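Local coordinates for uncharacterized protein (Bacteroides ovatus CL02T12C04, PDB 6PTM) that probably works as an exo-carrageenase of glycoside hydrolase family GH42, releasing sugar units from the ends of carrageenan chains, at residues S64-L69 against S133-V138; E79-Y84 against D118-E123; D161-E166 against L501-T506; I712-D715 against Y719-N722; V448-A453 against R490-L495. One frame throughout, in Å; residues are numbered along the deposited sequence. Where two conformers were deposited one is given.

Interaction 1: S64-L69 against S133-V138; sequences SGINTL and SELEAV
I66 drives its branched side chain at the helix face made by L135 and V138. Its CB points straight at helix 109-139. With CG2 anti to the backbone N (chi1 -66°), that methyl reaches both L135 and V138, while CD1 adds a second touch on V138. I66 CG2 lies 3.9 Å from V138 CG1 and 4.1 Å from L135 CD1. The CD1 tip of I66 is 4.0 Å from V138 CG1. Thus V138 CG1 meets both arms of the isoleucine. The I66 chain runs aslant to both partners. L135 leaves its helix at an angle and only its end swings toward the loop. One methyl, CD1, serves I66. The other, L135 CD2, lies 4.2 Å from T68 CG2. T68 OG1 bonds E72 of the following helix; the methyl is the branch turned to L135. L135 is also touched by L57 of helix 44-63, and T68 by I58 and A61.

The loop is shaped from within. G65 ends helix 44-63 in a Schellman motif with positive phi. N67 OD1 accepts from L69 N at 3.0 Å, an Asx turn at the start of the next helix. The contact is typical of an all-helical bundle: a tight connection between helices 44-63 and 69-90 sets I66 on the last turns of a third helix, 109-139.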
# COMPACT_ATOMS: atom_id res chain seq x y z
N SER A 64 -11.23 37.45 -8.35
CA SER A 64 -10.29 38.01 -7.34
C SER A 64 -8.92 37.32 -7.39
O SER A 64 -8.12 37.61 -6.48
CB SER A 64 -10.88 37.90 -5.98
OG SER A 64 -12.25 38.23 -6.05
N GLY A 65 -8.69 36.41 -8.33
CA GLY A 65 -7.44 35.62 -8.43
C GLY A 65 -7.34 34.47 -7.43
O GLY A 65 -6.24 33.93 -7.28
N ILE A 66 -8.41 34.07 -6.76
CA ILE A 66 -8.37 32.88 -5.85
C ILE A 66 -8.30 31.60 -6.70
O ILE A 66 -9.10 31.46 -7.63
CB ILE A 66 -9.58 32.90 -4.89
CG1 ILE A 66 -9.51 34.10 -3.92
CG2 ILE A 66 -9.68 31.59 -4.11
CD1 ILE A 66 -10.80 34.38 -3.18
N ASN A 67 -7.41 30.67 -6.34
CA ASN A 67 -7.37 29.31 -6.93
C ASN A 67 -8.58 28.51 -6.41
O ASN A 67 -8.54 28.02 -5.23
CB ASN A 67 -6.07 28.57 -6.57
CG ASN A 67 -5.95 27.25 -7.31
OD1 ASN A 67 -6.96 26.74 -7.81
ND2 ASN A 67 -4.74 26.71 -7.42
N THR A 68 -9.61 28.33 -7.25
CA THR A 68 -10.88 27.66 -6.87
C THR A 68 -10.85 26.18 -7.28
O THR A 68 -11.93 25.58 -7.41
CB THR A 68 -12.11 28.32 -7.52
OG1 THR A 68 -11.87 28.45 -8.92
CG2 THR A 68 -12.42 29.67 -6.94
N LEU A 69 -9.68 25.57 -7.47
CA LEU A 69 -9.60 24.14 -7.86
C LEU A 69 -10.45 23.28 -6.91
O LEU A 69 -11.20 22.41 -7.38
CB LEU A 69 -8.15 23.67 -7.89
CG LEU A 69 -7.93 22.19 -8.18
CD1 LEU A 69 -8.48 21.80 -9.56
CD2 LEU A 69 -6.45 21.86 -8.09
N SER A 133 -19.19 27.88 2.45
CA SER A 133 -18.63 28.44 3.71
C SER A 133 -17.12 28.65 3.59
O SER A 133 -16.63 29.71 4.01
CB SER A 133 -18.90 27.55 4.85
OG SER A 133 -20.29 27.55 5.02
N GLU A 134 -16.42 27.64 3.09
CA GLU A 134 -14.96 27.74 3.01
C GLU A 134 -14.59 28.88 2.06
O GLU A 134 -13.79 29.75 2.44
CB GLU A 134 -14.29 26.45 2.54
CG GLU A 134 -12.77 26.60 2.52
CD GLU A 134 -11.96 25.34 2.29
OE1 GLU A 134 -12.58 24.29 2.17
OE2 GLU A 134 -10.71 25.43 2.15
N LEU A 135 -15.11 28.87 0.83
CA LEU A 135 -14.71 29.89 -0.17
C LEU A 135 -15.08 31.32 0.30
O LEU A 135 -14.26 32.23 0.05
CB LEU A 135 -15.36 29.54 -1.51
CG LEU A 135 -14.84 30.31 -2.72
CD1 LEU A 135 -13.32 30.28 -2.82
CD2 LEU A 135 -15.48 29.76 -4.00
N GLU A 136 -16.23 31.52 0.94
CA GLU A 136 -16.61 32.86 1.46
C GLU A 136 -15.58 33.31 2.50
O GLU A 136 -15.20 34.49 2.45
CB GLU A 136 -18.03 32.84 2.01
CG GLU A 136 -19.07 32.61 0.94
CD GLU A 136 -19.95 33.81 0.63
OE1 GLU A 136 -19.41 34.96 0.67
OE2 GLU A 136 -21.14 33.60 0.36
N ALA A 137 -15.08 32.42 3.36
CA ALA A 137 -14.02 32.73 4.34
C ALA A 137 -12.72 33.06 3.61
O ALA A 137 -12.00 33.98 4.07
CB ALA A 137 -13.85 31.56 5.29
N VAL A 138 -12.37 32.29 2.58
CA VAL A 138 -11.16 32.55 1.78
C VAL A 138 -11.31 33.93 1.11
O VAL A 138 -10.34 34.71 1.15
CB VAL A 138 -10.89 31.45 0.75
CG1 VAL A 138 -9.79 31.88 -0.20
CG2 VAL A 138 -10.54 30.12 1.43

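Interaction 2: E79-Y84 against D118-E123; sequences EIFMGY and DFERQE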
# COMPACT_ATOMS: atom_id res chain seq x y z
N GLU A 79 -22.27 17.80 -9.73
CA GLU A 79 -22.92 17.72 -11.08
C GLU A 79 -23.01 16.26 -11.49
O GLU A 79 -24.05 15.87 -11.97
CB GLU A 79 -22.13 18.50 -12.12
CG GLU A 79 -22.21 19.98 -11.88
CD GLU A 79 -21.21 20.74 -12.71
OE1 GLU A 79 -20.28 20.13 -13.23
OE2 GLU A 79 -21.33 21.95 -12.76
N ILE A 80 -21.96 15.47 -11.25
CA ILE A 80 -21.94 14.04 -11.66
C ILE A 80 -22.97 13.26 -10.84
O ILE A 80 -23.73 12.49 -11.43
CB ILE A 80 -20.52 13.44 -11.53
CG1 ILE A 80 -19.59 14.05 -12.60
CG2 ILE A 80 -20.58 11.92 -11.63
CD1 ILE A 80 -18.13 13.67 -12.42
N PHE A 81 -23.00 13.47 -9.53
CA PHE A 81 -23.81 12.62 -8.63
C PHE A 81 -25.27 13.05 -8.69
O PHE A 81 -26.10 12.28 -8.22
CB PHE A 81 -23.28 12.61 -7.20
CG PHE A 81 -22.28 11.51 -7.00
CD1 PHE A 81 -20.93 11.72 -7.28
CD2 PHE A 81 -22.69 10.26 -6.59
CE1 PHE A 81 -20.02 10.70 -7.08
CE2 PHE A 81 -21.77 9.24 -6.40
CZ PHE A 81 -20.45 9.46 -6.65
N MET A 82 -25.57 14.24 -9.20
CA MET A 82 -26.99 14.60 -9.42
C MET A 82 -27.50 13.65 -10.50
O MET A 82 -28.61 13.12 -10.35
CB MET A 82 -27.18 16.06 -9.84
CG MET A 82 -26.97 17.05 -8.71
SD MET A 82 -28.14 16.81 -7.33
CE MET A 82 -29.61 17.53 -8.07
N GLY A 83 -26.72 13.43 -11.56
CA GLY A 83 -27.14 12.50 -12.63
C GLY A 83 -27.20 11.07 -12.12
O GLY A 83 -28.13 10.31 -12.51
N TYR A 84 -26.26 10.70 -11.23
CA TYR A 84 -26.27 9.33 -10.67
C TYR A 84 -27.51 9.14 -9.79
O TYR A 84 -28.14 8.07 -9.88
CB TYR A 84 -24.97 9.06 -9.91
CG TYR A 84 -23.73 8.95 -10.76
CD1 TYR A 84 -23.78 8.99 -12.15
CD2 TYR A 84 -22.49 8.75 -10.17
CE1 TYR A 84 -22.63 8.86 -12.92
CE2 TYR A 84 -21.33 8.62 -10.93
CZ TYR A 84 -21.40 8.66 -12.30
OH TYR A 84 -20.26 8.51 -13.05
N ASP A 118 -32.06 10.45 -2.37
CA ASP A 118 -32.06 11.64 -1.47
C ASP A 118 -30.83 11.63 -0.55
O ASP A 118 -30.47 12.72 -0.09
CB ASP A 118 -33.36 11.78 -0.69
CG ASP A 118 -34.46 12.37 -1.57
OD1 ASP A 118 -34.15 12.88 -2.70
OD2 ASP A 118 -35.58 12.29 -1.13
N PHE A 119 -30.25 10.47 -0.25
CA PHE A 119 -29.01 10.41 0.56
C PHE A 119 -27.90 11.09 -0.26
O PHE A 119 -27.22 12.03 0.22
CB PHE A 119 -28.66 8.97 0.95
CG PHE A 119 -27.24 8.84 1.42
CD1 PHE A 119 -26.88 9.31 2.67
CD2 PHE A 119 -26.25 8.35 0.57
CE1 PHE A 119 -25.55 9.24 3.10
CE2 PHE A 119 -24.93 8.28 0.99
CZ PHE A 119 -24.58 8.74 2.25
N GLU A 120 -27.81 10.72 -1.54
CA GLU A 120 -26.83 11.31 -2.47
C GLU A 120 -27.09 12.81 -2.59
O GLU A 120 -26.09 13.55 -2.56
CB GLU A 120 -26.84 10.59 -3.80
CG GLU A 120 -26.30 9.18 -3.65
CD GLU A 120 -26.52 8.36 -4.91
OE1 GLU A 120 -27.68 8.33 -5.38
OE2 GLU A 120 -25.51 7.75 -5.41
N ARG A 121 -28.35 13.24 -2.70
CA ARG A 121 -28.62 14.69 -2.84
C ARG A 121 -28.27 15.39 -1.52
O ARG A 121 -27.75 16.52 -1.56
CB ARG A 121 -30.07 14.89 -3.30
CG ARG A 121 -30.30 14.49 -4.75
CD ARG A 121 -31.77 14.15 -5.00
NE ARG A 121 -32.00 13.70 -6.35
CZ ARG A 121 -32.96 12.87 -6.72
NH1 ARG A 121 -33.79 12.38 -5.82
NH2 ARG A 121 -33.05 12.49 -7.97
N GLN A 122 -28.52 14.74 -0.38
CA GLN A 122 -28.24 15.36 0.93
C GLN A 122 -26.72 15.48 1.09
O GLN A 122 -26.25 16.53 1.64
CB GLN A 122 -28.89 14.60 2.08
CG GLN A 122 -28.71 15.31 3.41
CD GLN A 122 -29.33 16.69 3.44
OE1 GLN A 122 -30.40 16.95 2.88
NE2 GLN A 122 -28.68 17.59 4.14
N GLU A 123 -25.96 14.47 0.65
CA GLU A 123 -24.48 14.52 0.67
C GLU A 123 -24.03 15.69 -0.20
O GLU A 123 -23.14 16.40 0.21
CB GLU A 123 -23.89 13.19 0.21
CG GLU A 123 -24.11 12.10 1.23
CD GLU A 123 -23.32 12.32 2.50
OE1 GLU A 123 -22.07 12.25 2.44
OE2 GLU A 123 -23.97 12.52 3.56
O HOH W 1 -31.00 14.12 -9.03
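F81 and E120 meet on the closely packed side of two nearly antiparallel helices, whose short axes run at 166° and approach to 9.4 Å. E120 OE2 comes to the edge of the F81 ring, near its plane, 4.0 Å from F81 CD2. Ring and carboxylate planes stand 74° apart. The Y84 ring sits against one face of F81, with Y84 CD2 3.8 Å above the plane and toward the rim. P534 and V537 of helix 534-549 also touch F81. This side is buried, and E120 OE2 has its strong partner in R511, a salt bridge.

The other side is looser and bridged by water. M82 reaches over with a chain bent at chi2 and chi3, and M82 SD lies 4.1 Å from R121 CG. The two chains cross at about a right angle. Helix 44-63 lies against M82. One water donates to M82 O at 2.9 Å and accepts from R121 NH2 at 2.8 Å. R121 runs extended to NE. Within its own helix, R121 NH1 makes a salt bridge to D118 OD1, 3.2 Å, in the guanidinium plane, on the syn side of the carboxylate but 34° out of its plane. NH2 also pairs with E89.

Charge is probably balanced separately on each side. The carboxylate beside the phenyl edge is probably kept ionised by R511, and R121 ties its own helix to helix 69-90 through E89 and a bridging water.

Interaction 3: D161-E166 against L501-T506; sequences DMLVYE and LTATQT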
# COMPACT_ATOMS: atom_id res chain seq x y z
N ASP A 161 11.85 9.23 -5.84
CA ASP A 161 10.69 8.87 -4.98
C ASP A 161 9.54 9.86 -5.23
O ASP A 161 8.61 9.86 -4.44
CB ASP A 161 11.04 8.87 -3.49
CG ASP A 161 11.62 10.17 -2.96
OD1 ASP A 161 12.03 10.99 -3.75
OD2 ASP A 161 11.65 10.34 -1.75
N MET A 162 9.58 10.61 -6.33
CA MET A 162 8.52 11.62 -6.53
C MET A 162 7.86 11.54 -7.90
O MET A 162 8.46 11.06 -8.84
CB MET A 162 9.09 13.05 -6.46
CG MET A 162 9.92 13.35 -5.25
SD MET A 162 10.78 14.92 -5.40
CE MET A 162 12.14 14.44 -6.45
N LEU A 163 6.63 12.04 -7.93
CA LEU A 163 5.92 12.35 -9.19
C LEU A 163 6.08 13.87 -9.30
O LEU A 163 5.69 14.57 -8.36
CB LEU A 163 4.46 11.91 -9.09
CG LEU A 163 4.25 10.42 -9.34
CD1 LEU A 163 2.80 10.04 -9.15
CD2 LEU A 163 4.73 10.03 -10.72
N VAL A 164 6.66 14.34 -10.40
CA VAL A 164 7.01 15.78 -10.51
C VAL A 164 6.17 16.49 -11.57
O VAL A 164 6.06 16.00 -12.69
CB VAL A 164 8.52 15.92 -10.81
CG1 VAL A 164 8.92 17.35 -11.12
CG2 VAL A 164 9.38 15.36 -9.70
N TYR A 165 5.56 17.60 -11.16
CA TYR A 165 4.87 18.54 -12.08
C TYR A 165 5.53 19.91 -11.90
O TYR A 165 5.49 20.45 -10.79
CB TYR A 165 3.37 18.59 -11.78
CG TYR A 165 2.61 19.53 -12.68
CD1 TYR A 165 2.50 19.26 -14.04
CD2 TYR A 165 1.99 20.67 -12.19
CE1 TYR A 165 1.86 20.15 -14.91
CE2 TYR A 165 1.31 21.54 -13.04
CZ TYR A 165 1.25 21.28 -14.40
OH TYR A 165 0.59 22.12 -15.23
N GLU A 166 6.09 20.47 -12.98
CA GLU A 166 6.64 21.85 -12.98
C GLU A 166 7.64 21.98 -11.83
O GLU A 166 7.67 23.03 -11.17
CB GLU A 166 5.52 22.89 -12.88
CG GLU A 166 4.63 22.86 -14.11
CD GLU A 166 3.70 24.04 -14.34
OE1 GLU A 166 3.31 24.71 -13.36
OE2 GLU A 166 3.34 24.25 -15.50
N LEU A 501 3.06 6.62 0.23
CA LEU A 501 2.16 6.54 -0.94
C LEU A 501 2.30 7.78 -1.83
O LEU A 501 2.16 8.93 -1.34
CB LEU A 501 0.73 6.39 -0.45
CG LEU A 501 -0.33 6.27 -1.55
CD1 LEU A 501 -0.05 5.04 -2.43
CD2 LEU A 501 -1.68 6.17 -0.87
N THR A 502 2.46 7.54 -3.13
CA THR A 502 2.67 8.62 -4.13
C THR A 502 1.46 8.73 -5.05
O THR A 502 1.12 9.84 -5.44
CB THR A 502 3.93 8.43 -4.98
OG1 THR A 502 4.98 7.79 -4.25
CG2 THR A 502 4.43 9.76 -5.50
N ALA A 503 0.87 7.62 -5.45
CA ALA A 503 -0.24 7.60 -6.42
C ALA A 503 -1.16 6.45 -6.07
O ALA A 503 -0.66 5.42 -5.62
CB ALA A 503 0.30 7.44 -7.81
N THR A 504 -2.44 6.63 -6.35
CA THR A 504 -3.50 5.63 -6.05
C THR A 504 -4.49 5.59 -7.21
O THR A 504 -5.01 6.66 -7.58
CB THR A 504 -4.26 5.93 -4.77
OG1 THR A 504 -3.29 6.14 -3.74
CG2 THR A 504 -5.20 4.79 -4.42
N GLN A 505 -4.73 4.39 -7.74
CA GLN A 505 -5.95 4.12 -8.53
C GLN A 505 -6.92 3.51 -7.53
O GLN A 505 -6.69 2.33 -7.18
CB GLN A 505 -5.68 3.19 -9.71
CG GLN A 505 -6.92 3.07 -10.59
CD GLN A 505 -6.71 2.20 -11.80
OE1 GLN A 505 -6.07 1.15 -11.74
NE2 GLN A 505 -7.26 2.65 -12.90
N THR A 506 -7.92 4.26 -7.04
CA THR A 506 -8.79 3.81 -5.93
C THR A 506 -9.88 2.86 -6.45
O THR A 506 -10.48 3.15 -7.51
CB THR A 506 -9.39 4.99 -5.18
OG1 THR A 506 -8.33 5.84 -4.69
CG2 THR A 506 -10.31 4.52 -4.07
O HOH W 2 6.34 9.63 -2.76
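L163 meets T502 and A503 through aliphatic groups, with no ring between them. The one ring of segment 161-166, Y165, stands apart from the contact. One of its faces carries E166 CG, 3.6 Å above the plane and over the ring centre. The contact itself is a leucine laid across a threonine and an alanine. A chi1 of -32°, well off staggered, turns the T502 methyl CG2 to the leucine, 3.9 Å from L163 CG. L163 CD1 reaches further and sits 3.8 Å from A503 CB.

The polar branch of T502 faces a different partner. One water donates to D161 O at 2.8 Å and accepts from T502 OG1 at 2.7 Å. The same hydroxyl accepts from M466 N. D161 itself is salt-bridged to R559.

The two strands are not sheet neighbours. Strand 168-175 runs between them, with L163 bonded through its backbone to V170 and T502 to L172. L163 also packs on L172 of that strand, as well as on A503 beyond it. On the far side of 503-506 lies strand 466-471, and helix 551-559 touches D161 and M162.

Interaction 4: I712-D715 against Y719-N722; sequences IAKD and YIVN
I712 and I720 are brought together by unlike first torsions. In I712, chi1 of 59° sets CG1 in the crowded position between the backbone N and the carbonyl carbon. In I720, chi1 of -50° puts CG1 anti to the carbonyl carbon. I712 CG1 then packs on I720 CB at 3.6 Å. Both chains lie on one face of the sheet, where F557 and Y553 of helix 551-559 meet them. Where the chain turns at K714, K714 CB lies 4.0 Å from I720 CD1, while the amine end leads away.

On the other face Y719 extends its ring along A713. Y719 CD1 is 3.8 Å from A713 CA, and Y719 CE1 is 4.1 Å from A713 CB. I712 O lies at the ring edge, near its plane. Y719 also touches I694 and L772. A serine in place of Y719 would probably remove the ring contact with A713 and leave a gap beside I694 and L772.

The backbones form an antiparallel hairpin. I712 with I720 is the hydrogen-bonded pair: I712 N reaches I720 O at 3.0 Å, and I720 N reaches I712 O at 2.7 Å. A713 with Y719 is the non-hydrogen-bonded pair. I712 O also takes a CA-H contact from Y719 CA at 3.2 Å. The hairpin is therefore fixed near its turn by a pair of backbone bonds. Its side chains add an oily face toward helix 551-559 and a ring-covered face on the other side.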
# COMPACT_ATOMS: atom_id res chain seq x y z
N ILE A 712 9.18 17.81 11.71
CA ILE A 712 10.31 18.24 10.84
C ILE A 712 10.62 19.71 11.14
O ILE A 712 9.71 20.41 11.63
CB ILE A 712 9.99 18.01 9.35
CG1 ILE A 712 8.74 18.76 8.92
CG2 ILE A 712 9.93 16.52 9.05
CD1 ILE A 712 8.46 18.72 7.45
N ALA A 713 11.85 20.12 10.85
CA ALA A 713 12.35 21.50 10.98
C ALA A 713 11.90 22.26 9.76
O ALA A 713 12.13 21.74 8.67
CB ALA A 713 13.85 21.50 11.09
N LYS A 714 11.26 23.40 9.93
CA LYS A 714 10.94 24.37 8.86
C LYS A 714 12.12 25.34 8.77
O LYS A 714 12.54 25.66 7.65
CB LYS A 714 9.66 25.13 9.20
CG LYS A 714 9.15 26.13 8.15
CD LYS A 714 8.49 27.33 8.80
CE LYS A 714 7.41 28.02 8.00
NZ LYS A 714 7.96 28.56 6.75
N ASP A 715 12.65 25.75 9.94
CA ASP A 715 13.86 26.62 10.05
C ASP A 715 14.43 26.57 11.47
O ASP A 715 14.13 25.59 12.22
CB ASP A 715 13.54 28.03 9.54
CG ASP A 715 12.60 28.82 10.42
OD1 ASP A 715 11.94 29.72 9.87
OD2 ASP A 715 12.54 28.54 11.64
N TYR A 719 8.95 24.42 13.52
CA TYR A 719 8.79 22.97 13.32
C TYR A 719 7.41 22.73 12.69
O TYR A 719 6.47 23.46 13.00
CB TYR A 719 9.02 22.24 14.63
CG TYR A 719 10.43 22.42 15.14
CD1 TYR A 719 11.47 21.65 14.66
CD2 TYR A 719 10.74 23.48 15.99
CE1 TYR A 719 12.77 21.86 15.08
CE2 TYR A 719 12.04 23.71 16.40
CZ TYR A 719 13.06 22.91 15.93
OH TYR A 719 14.33 23.14 16.35
N ILE A 720 7.33 21.72 11.84
CA ILE A 720 6.04 21.27 11.24
C ILE A 720 5.68 19.97 11.94
O ILE A 720 6.51 19.05 11.96
CB ILE A 720 6.09 21.11 9.71
CG1 ILE A 720 6.67 22.35 9.02
CG2 ILE A 720 4.71 20.77 9.20
CD1 ILE A 720 5.96 23.65 9.30
N VAL A 721 4.53 19.95 12.59
CA VAL A 721 4.09 18.76 13.38
C VAL A 721 2.95 18.10 12.63
O VAL A 721 1.99 18.81 12.29
CB VAL A 721 3.66 19.15 14.79
CG1 VAL A 721 3.16 17.95 15.58
CG2 VAL A 721 4.78 19.87 15.53
N ASN A 722 3.05 16.81 12.36
CA ASN A 722 2.00 16.03 11.68
C ASN A 722 1.39 15.08 12.72
O ASN A 722 2.16 14.36 13.39
CB ASN A 722 2.60 15.25 10.51
CG ASN A 722 1.56 14.40 9.82
OD1 ASN A 722 0.73 14.93 9.10
ND2 ASN A 722 1.53 13.12 10.14

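Interaction 5: V448-A453 against R490-L495; sequences VEICMA and RGNYWL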
# COMPACT_ATOMS: atom_id res chain seq x y z
N VAL A 448 -2.62 -1.39 9.69
CA VAL A 448 -1.36 -2.19 9.73
C VAL A 448 -0.69 -2.17 8.34
O VAL A 448 0.54 -2.01 8.29
CB VAL A 448 -1.58 -3.63 10.25
CG1 VAL A 448 -0.31 -4.45 10.15
CG2 VAL A 448 -2.02 -3.65 11.71
N GLU A 449 -1.45 -2.31 7.25
CA GLU A 449 -0.86 -2.30 5.89
C GLU A 449 -0.29 -0.91 5.54
O GLU A 449 0.90 -0.84 5.11
CB GLU A 449 -1.88 -2.80 4.89
CG GLU A 449 -2.24 -4.25 5.13
CD GLU A 449 -3.26 -4.78 4.16
OE1 GLU A 449 -3.24 -4.38 2.96
OE2 GLU A 449 -4.08 -5.57 4.61
N ILE A 450 -1.06 0.18 5.68
CA ILE A 450 -0.59 1.54 5.25
C ILE A 450 0.46 2.12 6.21
O ILE A 450 1.12 3.10 5.81
CB ILE A 450 -1.76 2.50 5.04
CG1 ILE A 450 -2.61 2.72 6.30
CG2 ILE A 450 -2.62 2.07 3.86
CD1 ILE A 450 -3.61 3.85 6.14
N CYS A 451 0.59 1.62 7.44
CA CYS A 451 1.66 2.05 8.37
C CYS A 451 2.82 1.03 8.33
O CYS A 451 3.87 1.33 7.77
CB CYS A 451 1.13 2.27 9.78
SG CYS A 451 0.02 3.70 9.88
N MET A 452 2.61 -0.18 8.83
CA MET A 452 3.72 -1.14 9.05
C MET A 452 4.20 -1.73 7.73
O MET A 452 5.40 -1.71 7.54
CB MET A 452 3.35 -2.27 10.00
CG MET A 452 4.58 -2.99 10.45
SD MET A 452 4.21 -4.22 11.73
CE MET A 452 3.46 -5.52 10.76
N ALA A 453 3.34 -2.19 6.83
CA ALA A 453 3.81 -2.77 5.54
C ALA A 453 4.49 -1.68 4.66
O ALA A 453 5.54 -1.97 4.06
CB ALA A 453 2.69 -3.46 4.81
N ARG A 490 -10.06 11.29 4.18
CA ARG A 490 -8.90 12.23 4.26
C ARG A 490 -7.82 11.65 5.19
O ARG A 490 -6.64 11.66 4.80
CB ARG A 490 -9.35 13.59 4.78
CG ARG A 490 -8.23 14.52 5.21
CD ARG A 490 -8.79 15.89 5.57
NE ARG A 490 -9.28 16.59 4.38
CZ ARG A 490 -8.55 17.37 3.58
NH1 ARG A 490 -7.28 17.58 3.83
NH2 ARG A 490 -9.11 17.95 2.51
N GLY A 491 -8.19 11.21 6.38
CA GLY A 491 -7.19 10.68 7.34
C GLY A 491 -6.39 9.54 6.75
O GLY A 491 -5.18 9.43 6.97
N ASN A 492 -7.06 8.67 6.01
CA ASN A 492 -6.45 7.45 5.45
C ASN A 492 -5.50 7.82 4.32
O ASN A 492 -4.40 7.25 4.29
CB ASN A 492 -7.52 6.47 5.00
CG ASN A 492 -7.40 5.15 5.71
OD1 ASN A 492 -7.00 4.16 5.10
ND2 ASN A 492 -7.70 5.15 7.00
N TYR A 493 -5.91 8.68 3.40
CA TYR A 493 -5.04 9.01 2.25
C TYR A 493 -3.87 9.83 2.79
O TYR A 493 -2.75 9.70 2.31
CB TYR A 493 -5.82 9.71 1.13
CG TYR A 493 -6.52 8.74 0.22
CD1 TYR A 493 -7.74 8.21 0.59
CD2 TYR A 493 -5.95 8.30 -0.95
CE1 TYR A 493 -8.38 7.27 -0.19
CE2 TYR A 493 -6.60 7.38 -1.76
CZ TYR A 493 -7.81 6.84 -1.37
OH TYR A 493 -8.47 5.92 -2.13
N TRP A 494 -4.14 10.66 3.78
CA TRP A 494 -3.08 11.52 4.36
C TRP A 494 -2.04 10.60 5.03
O TRP A 494 -0.81 10.74 4.78
CB TRP A 494 -3.71 12.52 5.34
CG TRP A 494 -2.71 13.52 5.83
CD1 TRP A 494 -1.79 13.34 6.81
CD2 TRP A 494 -2.51 14.85 5.33
NE1 TRP A 494 -1.04 14.46 6.97
CE2 TRP A 494 -1.46 15.41 6.08
CE3 TRP A 494 -3.12 15.61 4.35
CZ2 TRP A 494 -0.99 16.69 5.85
CZ3 TRP A 494 -2.67 16.88 4.11
CH2 TRP A 494 -1.61 17.41 4.84
N LEU A 495 -2.51 9.70 5.89
CA LEU A 495 -1.61 8.82 6.66
C LEU A 495 -0.79 7.94 5.69
O LEU A 495 0.45 7.88 5.82
CB LEU A 495 -2.46 8.01 7.64
CG LEU A 495 -1.72 6.99 8.50
CD1 LEU A 495 -0.76 7.66 9.45
CD2 LEU A 495 -2.73 6.09 9.21
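L495 CD2 is wedged between two residues of the facing helix, I450 and C451. L495 CD2 lies 3.9 Å from I450 CD1 and 3.7 Å from C451 SG. L495 CG is 4.0 Å from C451 SG. The leucine has CG anti to its backbone N (chi1 178°), which carries its fork across to the other helix. With an alanine in place of L495, C451 SG and I450 CD1 would probably lose their shared neighbour and face a gap. I450 CD1 has a second neighbour in N492 OD1, at 3.6 Å. I450 crosses L495 and N492 at about a right angle, and its CD1 touches both.

The next shell fixes these groups. N492 OD1 is hydrogen-bonded to S427 OG, which accounts for the amide oxygen. F445 and M473 touch the same asparagine. C451 also touches Y587 and H499. Helix 448-460 carries a wider pi-type turn at 449-453, in which A453 N bonds V448 O at 3.2 Å. I450 and C451 both sit within that turn.

The short axes lie 10.6 Å apart and are nearly parallel, at 21°. These are probably neighbouring helices of the (beta/alpha)8 barrel expected of a GH42 enzyme. The pairing is apolar apart from the N492 oxygen, which sits against a methyl while bonded to S427. Between these segments the contact rests on carbon and sulfur packing.

Interactions 2, 3 and 5 are buried, whereas interactions 1 and 4 are only partly so. Interactions 1 and 2 both use helix 109-139, with centres about 23 Å apart, and belong to the N-terminal helices. Interaction 1 relies on aliphatic branches, interaction 2 on ring edge, charge and water. Interactions 3 and 5 lie closer to the centre of the chain. Interaction 5 is nearly all apolar; interaction 3 adds a water bridge. They touch where T506 OG1 meets Y493 OH at 2.6 Å, a probable hydrogen bond. Interaction 4 belongs to the C-terminal antiparallel sheet and differs in resting on backbone bonds. It meets interaction 5 through N722 OD1 and W494 NE1, probably hydrogen-bonded.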